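Long-range contacts in DCN1-like protein 3 (Homo sapiens, PDB 4GBA), which contributes to cullin neddylation by transferring NEDD8 from N-terminally acetylated NEDD8-conjugating E2 enzymes to cullin C-terminal domain-RBX complexes: residues Leu45-Lys50 with Pro84-Glu89; Asp98-Thr103 with Leu128-Asn133; Trp160-Asn165 with Ala182-Phe187. One frame throughout, in Å; residues are numbered along the deposited sequence.

Contact 1: Leu45-Lys50 with Pro84-Glu89; sequences LLLAWK and PSLLTE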
loop_
_atom_site.group_PDB
_atom_site.type_symbol
_atom_site.label_atom_id
_atom_site.label_comp_id
_atom_site.label_asym_id
_atom_site.label_seq_id
_atom_site.Cartn_x
_atom_site.Cartn_y
_atom_site.Cartn_z
ATOM N N LEU A 45 1.892 -6.365 -1.926
ATOM C CA LEU A 45 1.602 -5.028 -2.439
ATOM C C LEU A 45 2.249 -4.838 -3.839
ATOM O O LEU A 45 1.594 -4.357 -4.773
ATOM C CB LEU A 45 2.067 -3.946 -1.453
ATOM C CG LEU A 45 1.925 -2.486 -1.907
ATOM C CD1 LEU A 45 0.442 -2.048 -1.963
ATOM C CD2 LEU A 45 2.753 -1.551 -1.017
ATOM N N LEU A 46 3.510 -5.245 -3.998
ATOM C CA LEU A 46 4.185 -5.138 -5.312
ATOM C C LEU A 46 3.464 -5.935 -6.399
ATOM O O LEU A 46 3.276 -5.451 -7.508
ATOM C CB LEU A 46 5.641 -5.585 -5.233
ATOM C CG LEU A 46 6.558 -4.753 -4.343
ATOM C CD1 LEU A 46 8.024 -5.176 -4.518
ATOM C CD2 LEU A 46 6.386 -3.295 -4.667
ATOM N N LEU A 47 3.050 -7.151 -6.065
ATOM C CA LEU A 47 2.277 -7.987 -6.977
ATOM C C LEU A 47 0.989 -7.296 -7.400
ATOM O O LEU A 47 0.712 -7.186 -8.590
ATOM C CB LEU A 47 1.954 -9.327 -6.311
ATOM C CG LEU A 47 2.067 -10.627 -7.103
ATOM C CD1 LEU A 47 3.311 -10.636 -8.020
ATOM C CD2 LEU A 47 2.069 -11.838 -6.142
ATOM N N ALA A 48 0.199 -6.836 -6.427
ATOM C CA ALA A 48 -1.046 -6.129 -6.708
ATOM C C ALA A 48 -0.773 -4.905 -7.593
ATOM O O ALA A 48 -1.537 -4.602 -8.507
ATOM C CB ALA A 48 -1.744 -5.706 -5.395
ATOM N N TRP A 49 0.318 -4.203 -7.299
ATOM C CA TRP A 49 0.756 -3.077 -8.107
ATOM C C TRP A 49 0.997 -3.513 -9.570
ATOM O O TRP A 49 0.360 -2.996 -10.488
ATOM C CB TRP A 49 2.008 -2.450 -7.473
ATOM C CG TRP A 49 2.729 -1.412 -8.331
ATOM C CD1 TRP A 49 2.184 -0.309 -8.924
ATOM C CD2 TRP A 49 4.135 -1.380 -8.642
ATOM N NE1 TRP A 49 3.156 0.409 -9.582
ATOM C CE2 TRP A 49 4.359 -0.227 -9.431
ATOM C CE3 TRP A 49 5.219 -2.216 -8.333
ATOM C CZ2 TRP A 49 5.629 0.111 -9.922
ATOM C CZ3 TRP A 49 6.484 -1.882 -8.819
ATOM C CH2 TRP A 49 6.676 -0.726 -9.609
ATOM N N LYS A 50 1.894 -4.481 -9.763
ATOM C CA LYS A 50 2.163 -5.079 -11.081
ATOM C C LYS A 50 0.905 -5.581 -11.816
ATOM O O LYS A 50 0.809 -5.461 -13.037
ATOM C CB LYS A 50 3.165 -6.227 -10.937
ATOM C CG LYS A 50 4.460 -5.974 -11.615
ATOM C CD LYS A 50 5.049 -4.667 -11.181
ATOM C CE LYS A 50 6.268 -4.342 -12.031
ATOM N NZ LYS A 50 5.921 -4.480 -13.456
ATOM N N PRO A 84 12.766 -10.710 -6.320
ATOM C CA PRO A 84 13.953 -9.864 -6.110
ATOM C C PRO A 84 14.049 -8.698 -7.106
ATOM O O PRO A 84 14.462 -7.602 -6.728
ATOM C CB PRO A 84 15.119 -10.841 -6.304
ATOM C CG PRO A 84 14.527 -12.203 -5.995
ATOM C CD PRO A 84 13.108 -12.136 -6.481
ATOM N N SER A 85 13.664 -8.925 -8.357
ATOM C CA SER A 85 13.735 -7.865 -9.355
ATOM C C SER A 85 12.534 -6.896 -9.242
ATOM O O SER A 85 12.614 -5.730 -9.649
ATOM C CB SER A 85 13.868 -8.459 -10.765
ATOM O OG SER A 85 12.598 -8.624 -11.382
ATOM N N LEU A 86 11.423 -7.386 -8.694
ATOM C CA LEU A 86 10.294 -6.524 -8.355
ATOM C C LEU A 86 10.709 -5.576 -7.243
ATOM O O LEU A 86 10.435 -4.374 -7.307
ATOM C CB LEU A 86 9.085 -7.345 -7.915
ATOM C CG LEU A 86 8.179 -7.800 -9.056
ATOM C CD1 LEU A 86 7.030 -8.657 -8.540
ATOM C CD2 LEU A 86 7.650 -6.594 -9.841
ATOM N N LEU A 87 11.384 -6.122 -6.235
ATOM C CA LEU A 87 11.879 -5.317 -5.126
ATOM C C LEU A 87 12.805 -4.220 -5.650
ATOM O O LEU A 87 12.715 -3.064 -5.240
ATOM C CB LEU A 87 12.608 -6.190 -4.094
ATOM C CG LEU A 87 11.748 -7.107 -3.208
ATOM C CD1 LEU A 87 12.596 -8.178 -2.537
ATOM C CD2 LEU A 87 10.997 -6.304 -2.167
ATOM N N THR A 88 13.693 -4.597 -6.564
ATOM C CA THR A 88 14.624 -3.651 -7.165
ATOM C C THR A 88 13.896 -2.588 -7.965
ATOM O O THR A 88 14.193 -1.402 -7.841
ATOM C CB THR A 88 15.657 -4.377 -8.053
ATOM O OG1 THR A 88 16.612 -5.019 -7.206
ATOM C CG2 THR A 88 16.391 -3.402 -8.952
ATOM N N GLU A 89 12.943 -3.017 -8.783
ATOM C CA GLU A 89 12.137 -2.094 -9.587
ATOM C C GLU A 89 11.486 -1.019 -8.716
ATOM O O GLU A 89 11.536 0.170 -9.037
ATOM C CB GLU A 89 11.053 -2.878 -10.320
ATOM C CG GLU A 89 10.372 -2.150 -11.460
ATOM C CD GLU A 89 9.434 -3.068 -12.232
ATOM O OE1 GLU A 89 9.529 -4.304 -12.062
ATOM O OE2 GLU A 89 8.596 -2.565 -13.005
#
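K50 and E89 come from opposite directions, K50 bent at chi2 (53°) and chi4 (50°), E89 with its CG anti to the backbone N and its chain extended beyond CG. The result is a salt bridge, K50 NZ to E89 OE2 at 3.3 Å. The carboxylate lies beside the end of the lysine chain as much as beyond it, since K50 CE is 3.1 Å from E89 OE2. Both carboxylate oxygens are nearer to CE than to NZ, and OE2 has a second cationic partner in K95, so the negative charge is probably shared between two lysines.

The aliphatic part of K50 does apolar work. Its CD lies 3.7 Å above one face of the W49 ring, offset toward the rim, while CE comes within 3.4 Å of L86 CD2. This leucine is therefore covered by methylenes at one methyl, and its other methyl meets L47, with L86 CD1 4.2 Å from L47 CD1. The CB of L46 points toward the partner helix; its CD1 comes 3.8 Å from L86 O and packs against L87 CD2 at 4.0 Å. No hydrogen bond joins the two segments.

The axes of segments 45-50 and 84-89 pass 10.6 Å apart at 78°, so these turns of helices 42-50 and 76-89 cross nearly at right angles within the DCUN1 domain. Helix 93-107 covers another side, where W49 NE1 hydrogen-bonds to D98 and L45 packs on T103 and F106. L45 and A48 also touch a modified residue of the bound E2 peptide, which places helix 42-50 between that peptide and helix 76-89.

Contact 2: Asp98-Thr103 with Leu128-Asn133; sequences DLYRFT and LVFTQN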
loop_
_atom_site.group_PDB
_atom_site.type_symbol
_atom_site.label_atom_id
_atom_site.label_comp_id
_atom_site.label_asym_id
_atom_site.label_seq_id
_atom_site.Cartn_x
_atom_site.Cartn_y
_atom_site.Cartn_z
ATOM N N ASP A 98 5.019 5.812 -8.716
ATOM C CA ASP A 98 3.855 5.149 -9.298
ATOM C C ASP A 98 3.239 4.143 -8.318
ATOM O O ASP A 98 2.020 4.085 -8.168
ATOM C CB ASP A 98 4.199 4.467 -10.628
ATOM C CG ASP A 98 2.972 3.869 -11.310
ATOM O OD1 ASP A 98 2.208 4.634 -11.944
ATOM O OD2 ASP A 98 2.761 2.637 -11.213
ATOM N N LEU A 99 4.090 3.359 -7.664
ATOM C CA LEU A 99 3.647 2.404 -6.670
ATOM C C LEU A 99 2.934 3.127 -5.526
ATOM O O LEU A 99 1.874 2.689 -5.054
ATOM C CB LEU A 99 4.843 1.620 -6.131
ATOM C CG LEU A 99 4.599 0.920 -4.796
ATOM C CD1 LEU A 99 3.646 -0.253 -4.972
ATOM C CD2 LEU A 99 5.918 0.483 -4.203
ATOM N N TYR A 100 3.530 4.241 -5.099
ATOM C CA TYR A 100 2.942 5.126 -4.090
ATOM C C TYR A 100 1.546 5.670 -4.465
ATOM O O TYR A 100 0.642 5.685 -3.621
ATOM C CB TYR A 100 3.908 6.267 -3.747
ATOM C CG TYR A 100 3.470 7.105 -2.561
ATOM C CD1 TYR A 100 3.752 6.703 -1.258
ATOM C CD2 TYR A 100 2.775 8.298 -2.742
ATOM C CE1 TYR A 100 3.350 7.457 -0.166
ATOM C CE2 TYR A 100 2.365 9.070 -1.647
ATOM C CZ TYR A 100 2.656 8.643 -0.365
ATOM O OH TYR A 100 2.252 9.397 0.721
ATOM N N ARG A 101 1.357 6.105 -5.712
ATOM C CA ARG A 101 0.034 6.564 -6.146
ATOM C C ARG A 101 -0.978 5.415 -6.195
ATOM O O ARG A 101 -2.130 5.581 -5.780
ATOM C CB ARG A 101 0.094 7.280 -7.507
ATOM C CG ARG A 101 1.220 8.309 -7.618
ATOM C CD ARG A 101 1.227 9.058 -8.978
ATOM N NE ARG A 101 0.809 10.454 -8.808
ATOM C CZ ARG A 101 1.254 11.485 -9.527
ATOM N NH1 ARG A 101 2.151 11.298 -10.494
ATOM N NH2 ARG A 101 0.799 12.714 -9.264
ATOM N N PHE A 102 -0.547 4.264 -6.725
ATOM C CA PHE A 102 -1.349 3.039 -6.769
ATOM C C PHE A 102 -1.788 2.596 -5.364
ATOM O O PHE A 102 -2.904 2.119 -5.179
ATOM C CB PHE A 102 -0.571 1.879 -7.442
ATOM C CG PHE A 102 -1.195 0.521 -7.206
ATOM C CD1 PHE A 102 -2.227 0.061 -8.018
ATOM C CD2 PHE A 102 -0.786 -0.275 -6.138
ATOM C CE1 PHE A 102 -2.819 -1.171 -7.791
ATOM C CE2 PHE A 102 -1.378 -1.508 -5.907
ATOM C CZ PHE A 102 -2.396 -1.954 -6.737
ATOM N N THR A 103 -0.902 2.736 -4.386
ATOM C CA THR A 103 -1.175 2.232 -3.041
ATOM C C THR A 103 -2.403 2.923 -2.412
ATOM O O THR A 103 -3.154 2.298 -1.663
ATOM C CB THR A 103 0.081 2.330 -2.130
ATOM O OG1 THR A 103 1.142 1.536 -2.690
ATOM C CG2 THR A 103 -0.219 1.847 -0.707
ATOM N N LEU A 128 3.777 -0.100 4.966
ATOM C CA LEU A 128 4.069 -1.053 3.913
ATOM C C LEU A 128 4.798 -0.426 2.699
ATOM O O LEU A 128 5.841 -0.929 2.260
ATOM C CB LEU A 128 2.786 -1.771 3.468
ATOM C CG LEU A 128 3.023 -3.103 2.746
ATOM C CD1 LEU A 128 3.866 -4.019 3.625
ATOM C CD2 LEU A 128 1.713 -3.764 2.367
ATOM N N VAL A 129 4.264 0.668 2.164
ATOM C CA VAL A 129 4.817 1.243 0.938
ATOM C C VAL A 129 6.265 1.750 1.110
ATOM O O VAL A 129 7.073 1.691 0.172
ATOM C CB VAL A 129 3.868 2.321 0.318
ATOM C CG1 VAL A 129 3.882 3.611 1.127
ATOM C CG2 VAL A 129 4.229 2.586 -1.144
ATOM N N PHE A 130 6.601 2.208 2.312
ATOM C CA PHE A 130 7.943 2.726 2.581
ATOM C C PHE A 130 8.931 1.648 3.039
ATOM O O PHE A 130 10.047 1.963 3.451
ATOM C CB PHE A 130 7.898 3.865 3.615
ATOM C CG PHE A 130 7.422 5.188 3.052
ATOM C CD1 PHE A 130 8.176 5.867 2.094
ATOM C CD2 PHE A 130 6.229 5.759 3.484
ATOM C CE1 PHE A 130 7.751 7.076 1.576
ATOM C CE2 PHE A 130 5.795 6.981 2.964
ATOM C CZ PHE A 130 6.556 7.639 2.012
ATOM N N THR A 131 8.519 0.385 2.963
ATOM C CA THR A 131 9.336 -0.751 3.414
ATOM C C THR A 131 10.838 -0.646 3.076
ATOM O O THR A 131 11.676 -0.811 3.957
ATOM C CB THR A 131 8.752 -2.109 2.904
ATOM O OG1 THR A 131 7.486 -2.360 3.535
ATOM C CG2 THR A 131 9.684 -3.246 3.210
ATOM N N GLN A 132 11.186 -0.362 1.823
ATOM C CA GLN A 132 12.601 -0.338 1.432
ATOM C C GLN A 132 13.304 0.984 1.730
ATOM O O GLN A 132 14.523 1.074 1.668
ATOM C CB GLN A 132 12.779 -0.690 -0.052
ATOM C CG GLN A 132 12.075 -1.981 -0.460
ATOM C CD GLN A 132 12.591 -2.557 -1.771
ATOM O OE1 GLN A 132 13.464 -3.423 -1.771
ATOM N NE2 GLN A 132 12.035 -2.101 -2.888
ATOM N N ASN A 133 12.529 2.012 2.046
ATOM C CA ASN A 133 13.075 3.360 2.206
ATOM C C ASN A 133 12.297 4.170 3.231
ATOM O O ASN A 133 11.477 5.008 2.861
ATOM C CB ASN A 133 13.098 4.107 0.858
ATOM C CG ASN A 133 11.692 4.260 0.226
ATOM O OD1 ASN A 133 10.744 3.550 0.590
ATOM N ND2 ASN A 133 11.563 5.196 -0.722
#
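V129 sets both its methyls against helix 93-107: CG1 meets Y100, while CG2 lies mainly against L99 and T103. CG1, held between the backbone N and carbonyl carbon (chi1 73°), is 3.9 Å from Y100 CD1, the two side chains crossing at about a right angle. CG2 lies 4.0 Å from L99 CG and 3.6 Å from T103 OG1. Beyond the valine, F130 brings CZ to 3.9 Å from Y100 CE1; the ring centroids are 5.8 Å apart and the planes inclined at 50°.

These segments belong to the cullin-binding part of the DCUN1 domain, assigned to the EF-hand clan. Consistent with that relationship, helix 93-107 and helix 119-129 are separated by a loop whose short strand, 117-118, pairs with strand 154-155 of the following helix-loop-helix.

What positions these groups is partly polar. T103 OG1 donates to L99 O at 2.7 Å, from 42° above the carbonyl plane, while T103 N binds the same oxygen from the opposite face; the hydroxyl beside V129 is thereby satisfied, which is likely to hold its rotation. Farther out, Y100 OH hydrogen-bonds to W160 O and W126 NE1, and the Y100 ring stacks on W160.

Contact 3: Trp160-Asn165 with Ala182-Phe187; sequences WNMFLN and AWPSLF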
loop_
_atom_site.group_PDB
_atom_site.type_symbol
_atom_site.label_atom_id
_atom_site.label_comp_id
_atom_site.label_asym_id
_atom_site.label_seq_id
_atom_site.Cartn_x
_atom_site.Cartn_y
_atom_site.Cartn_z
ATOM N N TRP A 160 -2.565 12.181 1.157
ATOM C CA TRP A 160 -1.707 11.055 0.802
ATOM C C TRP A 160 -0.667 11.506 -0.240
ATOM O O TRP A 160 0.534 11.312 -0.055
ATOM C CB TRP A 160 -2.556 9.896 0.270
ATOM C CG TRP A 160 -1.763 8.700 -0.189
ATOM C CD1 TRP A 160 -1.249 8.481 -1.448
ATOM C CD2 TRP A 160 -1.404 7.552 0.594
ATOM N NE1 TRP A 160 -0.586 7.278 -1.486
ATOM C CE2 TRP A 160 -0.662 6.685 -0.248
ATOM C CE3 TRP A 160 -1.641 7.166 1.920
ATOM C CZ2 TRP A 160 -0.148 5.457 0.198
ATOM C CZ3 TRP A 160 -1.124 5.935 2.365
ATOM C CH2 TRP A 160 -0.389 5.104 1.502
ATOM N N ASN A 161 -1.146 12.140 -1.314
ATOM C CA ASN A 161 -0.304 12.633 -2.414
ATOM C C ASN A 161 0.827 13.535 -1.930
ATOM O O ASN A 161 1.977 13.350 -2.316
ATOM C CB ASN A 161 -1.166 13.358 -3.468
ATOM C CG ASN A 161 -0.333 14.078 -4.546
ATOM O OD1 ASN A 161 -0.095 15.294 -4.470
ATOM N ND2 ASN A 161 0.086 13.331 -5.572
ATOM N N MET A 162 0.503 14.504 -1.074
ATOM C CA MET A 162 1.491 15.497 -0.655
ATOM C C MET A 162 2.409 15.019 0.461
ATOM O O MET A 162 3.475 15.605 0.673
ATOM C CB MET A 162 0.811 16.797 -0.258
ATOM C CG MET A 162 -0.038 17.384 -1.369
ATOM S SD MET A 162 -0.548 19.065 -0.972
ATOM C CE MET A 162 1.032 19.912 -0.849
ATOM N N PHE A 163 2.005 13.959 1.166
ATOM C CA PHE A 163 2.861 13.384 2.209
ATOM C C PHE A 163 4.256 12.955 1.719
ATOM O O PHE A 163 5.251 13.108 2.432
ATOM C CB PHE A 163 2.188 12.217 2.919
ATOM C CG PHE A 163 3.012 11.664 4.045
ATOM C CD1 PHE A 163 3.137 12.368 5.242
ATOM C CD2 PHE A 163 3.691 10.454 3.907
ATOM C CE1 PHE A 163 3.909 11.865 6.283
ATOM C CE2 PHE A 163 4.458 9.956 4.944
ATOM C CZ PHE A 163 4.568 10.661 6.130
ATOM N N LEU A 164 4.325 12.425 0.500
ATOM C CA LEU A 164 5.605 12.003 -0.068
ATOM C C LEU A 164 6.591 13.179 -0.169
ATOM O O LEU A 164 7.751 13.071 0.235
ATOM C CB LEU A 164 5.390 11.329 -1.437
ATOM C CG LEU A 164 6.578 10.725 -2.199
ATOM C CD1 LEU A 164 7.356 9.744 -1.349
ATOM C CD2 LEU A 164 6.089 10.044 -3.451
ATOM N N ASN A 165 6.128 14.304 -0.696
ATOM C CA ASN A 165 6.963 15.498 -0.794
ATOM C C ASN A 165 7.358 16.004 0.588
ATOM O O ASN A 165 8.516 16.311 0.858
ATOM C CB ASN A 165 6.227 16.586 -1.576
ATOM C CG ASN A 165 5.744 16.100 -2.926
ATOM O OD1 ASN A 165 4.703 15.444 -3.033
ATOM N ND2 ASN A 165 6.496 16.419 -3.969
ATOM N N ALA A 182 1.307 25.917 2.199
ATOM C CA ALA A 182 0.021 25.278 1.902
ATOM C C ALA A 182 0.083 23.734 1.957
ATOM O O ALA A 182 -0.312 23.048 0.998
ATOM C CB ALA A 182 -0.524 25.748 0.547
ATOM N N TRP A 183 0.585 23.200 3.073
ATOM C CA TRP A 183 0.534 21.766 3.340
ATOM C C TRP A 183 -0.874 21.431 3.827
ATOM O O TRP A 183 -1.537 22.295 4.394
ATOM C CB TRP A 183 1.553 21.383 4.429
ATOM C CG TRP A 183 3.031 21.446 4.037
ATOM C CD1 TRP A 183 3.999 22.233 4.606
ATOM C CD2 TRP A 183 3.698 20.671 3.012
ATOM N NE1 TRP A 183 5.220 22.004 3.995
ATOM C CE2 TRP A 183 5.061 21.056 3.017
ATOM C CE3 TRP A 183 3.272 19.698 2.092
ATOM C CZ2 TRP A 183 6.000 20.499 2.137
ATOM C CZ3 TRP A 183 4.205 19.143 1.225
ATOM C CH2 TRP A 183 5.556 19.547 1.253
ATOM N N PRO A 184 -1.346 20.184 3.613
ATOM C CA PRO A 184 -2.629 19.884 4.259
ATOM C C PRO A 184 -2.485 20.177 5.742
ATOM O O PRO A 184 -1.401 19.988 6.286
ATOM C CB PRO A 184 -2.812 18.388 3.999
ATOM C CG PRO A 184 -2.006 18.128 2.758
ATOM C CD PRO A 184 -0.813 19.022 2.881
ATOM N N SER A 185 -3.541 20.674 6.375
ATOM C CA SER A 185 -3.438 21.164 7.748
ATOM C C SER A 185 -3.060 20.061 8.725
ATOM O O SER A 185 -2.445 20.324 9.760
ATOM C CB SER A 185 -4.736 21.858 8.175
ATOM O OG SER A 185 -5.827 20.961 8.098
ATOM N N LEU A 186 -3.411 18.824 8.392
ATOM C CA LEU A 186 -2.970 17.688 9.196
ATOM C C LEU A 186 -1.444 17.664 9.434
ATOM O O LEU A 186 -0.984 17.252 10.503
ATOM C CB LEU A 186 -3.438 16.360 8.592
ATOM C CG LEU A 186 -3.167 15.135 9.478
ATOM C CD1 LEU A 186 -3.953 15.236 10.802
ATOM C CD2 LEU A 186 -3.473 13.824 8.764
ATOM N N PHE A 187 -0.660 18.094 8.449
ATOM C CA PHE A 187 0.789 18.122 8.621
ATOM C C PHE A 187 1.191 19.084 9.744
ATOM O O PHE A 187 2.109 18.798 10.510
ATOM C CB PHE A 187 1.518 18.470 7.316
ATOM C CG PHE A 187 1.304 17.467 6.193
ATOM C CD1 PHE A 187 0.556 16.321 6.387
ATOM C CD2 PHE A 187 1.870 17.680 4.944
ATOM C CE1 PHE A 187 0.359 15.410 5.352
ATOM C CE2 PHE A 187 1.677 16.776 3.907
ATOM C CZ PHE A 187 0.915 15.641 4.115
#
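M162 runs from helix 157-169 across the residues leading into helix 185-199, meeting F187 and P184 first and W183 at its tip. Its CB sits 4.2 Å from P184 CD and also borders F187. Farther along, SD packs against the same proline carbon, P184 CD, at 3.9 Å. The chain then bends at chi3 (62°), which turns CE toward the indole, 3.7 Å from W183 CE3. The six-membered part of W183 continues along the helix: CZ3 lies near M162 O, and CH2 is 4.1 Å from N165 CB. F166, on the same helix, meets the indole edge-to-face.

Within the cullin-binding region of the DCUN1 domain, this contact joins helix 157-169, consistent with the second helix of the second EF-hand-like pair, to the lead-in and first turn of helix 185-199. An alanine at W183 would remove the indole and is likely to leave M162 CE and N165 CB without their apolar cover, with the methionine end freer to turn.

Deeper in, F187 sets its CZ against the helix backbone, 3.5 Å from F163 CA and 3.8 Å from F163 CB. P184 CD lies 3.4 Å above one face of the F187 ring, and M162 C meets its edge in plane, which would probably limit its turning. Further inward, the F163 ring stacks on W141.

The three contacts follow one another along the chain, each closing before the next opens, and all lie within the DCUN1 domain. The centres of contacts 1 and 2 are about 10 Å apart, those of 2 and 3 about 16 Å, and those of 1 and 3 about 26 Å, on opposite sides of the chain's centre. Helix 93-107 touches both neighbours: F102 CZ packs 3.3 Å from A48 O of contact 1, and T103 CG2 3.7 Å from W160 CZ2 of contact 3. A hydrogen bond, L87 O to Q132 NE2, also ties contacts 1 and 2. Contacts 1 and 3 do not touch, so contact 2 bridges contact 1, beside the bound peptide, and contact 3 at the start of helix 185-199.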